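Local coordinates for 3-oxoacyl-[acyl-carrier-protein] synthase, mitochondrial (PDB 2IX4), which catalyses the condensing step of mitochondrial fatty acid synthesis, extending acyl chains on acyl carrier protein by two carbons taken from malonyl-ACP, at residues H184-A189 with I255-Y260; T12-G17 with R23-G28. All coordinates share one frame; numbering follows the deposited sequence. Where two conformers were deposited one is given.

Contact 1: H184-A189 with I255-Y260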
# COMPACT_ATOMS: atom_id res chain seq x y z
N HIS A 184 8.22 0.28 5.71
CA HIS A 184 8.25 -0.45 4.44
C HIS A 184 8.39 0.47 3.23
O HIS A 184 9.05 0.12 2.26
CB HIS A 184 7.00 -1.32 4.28
CG HIS A 184 6.98 -2.51 5.19
ND1 HIS A 184 7.61 -3.70 4.89
CD2 HIS A 184 6.37 -2.71 6.38
CE1 HIS A 184 7.41 -4.57 5.86
NE2 HIS A 184 6.65 -3.99 6.78
N SER A 185 7.77 1.65 3.28
CA SER A 185 7.87 2.61 2.18
C SER A 185 9.32 3.06 1.98
O SER A 185 9.81 3.13 0.85
CB SER A 185 6.95 3.82 2.41
OG SER A 185 5.60 3.50 2.13
N ILE A 186 9.99 3.35 3.09
CA ILE A 186 11.41 3.72 3.09
C ILE A 186 12.27 2.54 2.65
O ILE A 186 13.18 2.69 1.83
CB ILE A 186 11.85 4.25 4.49
CG1 ILE A 186 11.34 5.67 4.71
CG2 ILE A 186 13.38 4.20 4.65
CD1 ILE A 186 11.34 6.14 6.16
N GLY A 187 11.97 1.36 3.19
CA GLY A 187 12.71 0.15 2.86
C GLY A 187 12.60 -0.27 1.41
O GLY A 187 13.60 -0.62 0.79
N ASP A 188 11.38 -0.23 0.87
CA ASP A 188 11.15 -0.56 -0.54
C ASP A 188 11.90 0.40 -1.46
O ASP A 188 12.46 -0.01 -2.47
CB ASP A 188 9.66 -0.52 -0.88
CG ASP A 188 8.89 -1.69 -0.30
OD1 ASP A 188 9.51 -2.67 0.17
OD2 ASP A 188 7.65 -1.64 -0.32
N ALA A 189 11.90 1.69 -1.10
CA ALA A 189 12.61 2.72 -1.85
C ALA A 189 14.12 2.49 -1.86
O ALA A 189 14.79 2.74 -2.87
CB ALA A 189 12.28 4.09 -1.28
N ILE A 255 11.92 11.32 4.09
CA ILE A 255 13.37 11.44 3.90
C ILE A 255 13.75 11.38 2.43
O ILE A 255 13.00 10.84 1.60
CB ILE A 255 14.17 10.37 4.69
CG1 ILE A 255 13.83 8.95 4.21
CG2 ILE A 255 13.94 10.52 6.18
CD1 ILE A 255 14.64 7.85 4.88
N VAL A 256 14.90 11.96 2.10
CA VAL A 256 15.49 11.81 0.78
C VAL A 256 16.57 10.74 0.88
O VAL A 256 17.57 10.92 1.58
CB VAL A 256 16.07 13.13 0.23
CG1 VAL A 256 16.76 12.91 -1.11
CG2 VAL A 256 14.97 14.18 0.09
N LEU A 257 16.33 9.62 0.21
CA LEU A 257 17.31 8.56 0.07
C LEU A 257 18.00 8.74 -1.27
O LEU A 257 17.36 9.11 -2.25
CB LEU A 257 16.63 7.20 0.12
CG LEU A 257 15.96 6.75 1.41
CD1 LEU A 257 14.95 5.67 1.11
CD2 LEU A 257 17.00 6.26 2.42
N GLU A 258 19.30 8.48 -1.32
CA GLU A 258 20.01 8.47 -2.59
C GLU A 258 21.26 7.61 -2.59
O GLU A 258 21.87 7.37 -1.55
CB GLU A 258 20.29 9.89 -3.13
CG GLU A 258 21.33 10.70 -2.41
CD GLU A 258 21.48 12.09 -3.03
OE1 GLU A 258 22.09 12.22 -4.12
OE2 GLU A 258 21.00 13.07 -2.42
N GLU A 259 21.61 7.13 -3.78
CA GLU A 259 22.79 6.31 -3.98
C GLU A 259 24.04 7.10 -3.58
O GLU A 259 24.17 8.28 -3.89
CB GLU A 259 22.85 5.82 -5.43
CG GLU A 259 23.89 4.74 -5.70
CD GLU A 259 25.26 5.32 -6.00
OE1 GLU A 259 25.32 6.40 -6.63
OE2 GLU A 259 26.27 4.71 -5.60
N TYR A 260 24.94 6.41 -2.87
CA TYR A 260 26.10 7.03 -2.22
C TYR A 260 27.02 7.80 -3.17
O TYR A 260 27.40 8.94 -2.88
CB TYR A 260 26.86 5.95 -1.43
CG TYR A 260 28.04 6.42 -0.60
CD1 TYR A 260 28.01 7.65 0.07
CD2 TYR A 260 29.17 5.62 -0.46
CE1 TYR A 260 29.09 8.07 0.84
CE2 TYR A 260 30.26 6.04 0.30
CZ TYR A 260 30.21 7.26 0.95
OH TYR A 260 31.28 7.67 1.71

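Contact 2: T12-G17 with R23-G28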
# COMPACT_ATOMS: atom_id res chain seq x y z
N THR A 12 4.72 16.95 12.75
CA THR A 12 4.31 16.06 13.85
C THR A 12 3.51 16.84 14.90
O THR A 12 3.41 18.06 14.82
CB THR A 12 5.54 15.41 14.55
OG1 THR A 12 6.27 16.41 15.28
CG2 THR A 12 6.47 14.73 13.54
N PRO A 13 2.93 16.12 15.90
CA PRO A 13 2.31 16.80 17.04
C PRO A 13 3.27 17.63 17.90
O PRO A 13 2.81 18.35 18.79
CB PRO A 13 1.72 15.63 17.85
CG PRO A 13 1.56 14.53 16.85
CD PRO A 13 2.76 14.66 15.99
N LEU A 14 4.57 17.52 17.65
CA LEU A 14 5.57 18.36 18.31
C LEU A 14 5.98 19.54 17.43
O LEU A 14 6.91 20.27 17.76
CB LEU A 14 6.80 17.54 18.70
CG LEU A 14 6.61 16.34 19.64
CD1 LEU A 14 7.92 15.59 19.81
CD2 LEU A 14 6.05 16.78 21.00
N GLY A 15 5.29 19.71 16.30
CA GLY A 15 5.51 20.86 15.43
C GLY A 15 5.76 20.52 13.98
O GLY A 15 6.02 19.37 13.62
N ARG A 16 5.67 21.54 13.13
CA ARG A 16 6.01 21.41 11.73
C ARG A 16 7.50 21.71 11.56
O ARG A 16 7.97 22.76 11.99
CB ARG A 16 5.15 22.35 10.87
CG ARG A 16 5.41 22.29 9.37
CD ARG A 16 6.36 23.39 8.92
NE ARG A 16 5.86 24.70 9.32
CZ ARG A 16 6.58 25.82 9.31
NH1 ARG A 16 7.85 25.81 8.92
NH2 ARG A 16 6.02 26.96 9.69
N GLY A 17 8.22 20.78 10.94
CA GLY A 17 9.66 20.94 10.73
C GLY A 17 10.49 20.04 11.62
O GLY A 17 10.10 19.75 12.76
N ARG A 23 13.80 19.37 18.73
CA ARG A 23 14.09 20.19 19.91
C ARG A 23 13.12 19.88 21.04
O ARG A 23 13.53 19.64 22.18
CB ARG A 23 14.02 21.68 19.58
CG ARG A 23 14.95 22.55 20.43
CD ARG A 23 14.25 23.75 21.06
NE ARG A 23 13.28 24.41 20.18
CZ ARG A 23 11.99 24.59 20.47
NH1 ARG A 23 11.49 24.16 21.63
NH2 ARG A 23 11.20 25.20 19.61
N ARG A 24 11.83 19.87 20.72
CA ARG A 24 10.78 19.60 21.70
C ARG A 24 10.80 18.15 22.21
O ARG A 24 10.51 17.90 23.38
CB ARG A 24 9.41 19.97 21.13
CG ARG A 24 9.20 21.49 21.01
CD ARG A 24 7.80 21.85 20.52
NE ARG A 24 6.75 21.22 21.30
CZ ARG A 24 5.44 21.31 21.05
NH1 ARG A 24 5.01 22.04 20.02
NH2 ARG A 24 4.57 20.69 21.83
N LEU A 25 11.16 17.22 21.33
CA LEU A 25 11.29 15.81 21.69
C LEU A 25 12.39 15.62 22.75
O LEU A 25 12.16 14.97 23.77
CB LEU A 25 11.60 14.95 20.46
CG LEU A 25 11.78 13.44 20.68
CD1 LEU A 25 10.43 12.75 20.93
CD2 LEU A 25 12.50 12.80 19.51
N ILE A 26 13.56 16.20 22.48
CA ILE A 26 14.71 16.09 23.38
C ILE A 26 14.46 16.81 24.71
O ILE A 26 14.90 16.34 25.76
CB ILE A 26 16.02 16.59 22.69
CG1 ILE A 26 16.35 15.73 21.45
CG2 ILE A 26 17.21 16.62 23.67
CD1 ILE A 26 16.33 14.21 21.67
N ASP A 27 13.74 17.92 24.66
CA ASP A 27 13.36 18.69 25.85
C ASP A 27 12.29 18.00 26.69
O ASP A 27 11.95 18.47 27.77
CB ASP A 27 12.89 20.09 25.46
CG ASP A 27 14.01 20.97 24.95
OD1 ASP A 27 13.72 22.12 24.56
OD2 ASP A 27 15.18 20.52 24.94
N GLY A 28 11.75 16.89 26.18
CA GLY A 28 10.79 16.07 26.92
C GLY A 28 9.35 16.55 26.84
O GLY A 28 8.56 16.29 27.74
O HOH W 1 2.39 20.93 19.76

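Contact 1: H184-A189 with I255-Y260
In the thiolase-like fold of this condensing enzyme, helix 181-195 packs on the central mixed sheet, and here its Ile186 and Ala189 meet Ile255 and Leu257 of strand 251-259. The axes of helix 184-189 and strand 255-259 approach to 9.9 Å at 18°, nearly parallel. Alternation along the strand sends Ile255 and Leu257 toward the helix, where branched aliphatic chains suit a buried, apolar interface. The side chain of Ile186 lies at about a right angle to both. Its CG2, anti to the backbone N, reaches Ile255 CD1 at 3.9 Å and Leu257 CD1 at 4.1 Å, while its own CD1 also touches Ile255 CD1. An alanine in place of Ile186 would remove these methyl contacts and would probably leave Ile255 CD1 facing a gap. One turn further on, Ala189 is small enough to let the helix come close: its CB meets Leu257 CD1 at 3.9 Å and rests on Met201 and Ala203 of the adjacent strand 200-207. On the far side of the helix Asp188 OD2 is hydrogen-bonded to His173 NE2 of the second subunit. Leu257 CD1 lies 3.5 Å from Ile186 O in van der Waals contact; that oxygen takes a hydrogen bond from Thr190 OG1.

Contact 2: T12-G17 with R23-G28
Arg24 lays its side chain over the backbone of Leu14, which sits in the turn of a two-residue beta hairpin between strands 3-12 and 15-16, just before helix 18-26. The Arg24 guanidinium has Leu14 CA 4.0 Å above its centre, and Arg24 CD lies 3.3 Å from Leu14 O. The bend at chi3 (52°) helps bring the guanidinium over Leu14; a long chain with a planar end suits the place because methylenes and face can both cover it. Leu14 CD1 packs at 3.8 Å on Leu25 CB; Thr357 touches Leu14 and Phe371 touches Leu25. A water donates to Pro13 O at 2.8 Å and accepts from Arg24 NH1 at 2.9 Å. Behind these, the type I turn is closed by Gly15 N to Thr12 O and Thr12 N to Gly15 O, both 2.9 Å. An ST turn adds Leu14 N to Thr12 OG1 at 3.1 Å, and Thr12 OG1 is hydrogen-bonded to Thr21 OG1. Proline suits the second position, its ring holding phi at -63°. At Gly15, phi 128°, a CB would collide with the preceding carbonyl. Arg24 NE forms a salt bridge with Glu29, so the charge is probably balanced there, while the turn receives mainly van der Waals cover and a water-mediated link.

Contact 2 closes early in the chain and contact 1 follows much later, yet both reach the same mixed sheet: strand 3-12, which leads into the turn of contact 2, pairs antiparallel with strand 251-259 of contact 1. Their centres are 23 Å apart and their nearest atoms about 11 Å, so they do not touch. Contact 1 lies away from the annotated sites, although its helix 181-195 begins just after Cys179, the predicted nucleophile, which also lines the hexanoic acid pocket. In contact 2 the side chain of Pro13 is about 9 Å from that of His359, another predicted active-site residue. The bound potassium ion is about 11 Å from the side chains of both Ile186 and Leu25.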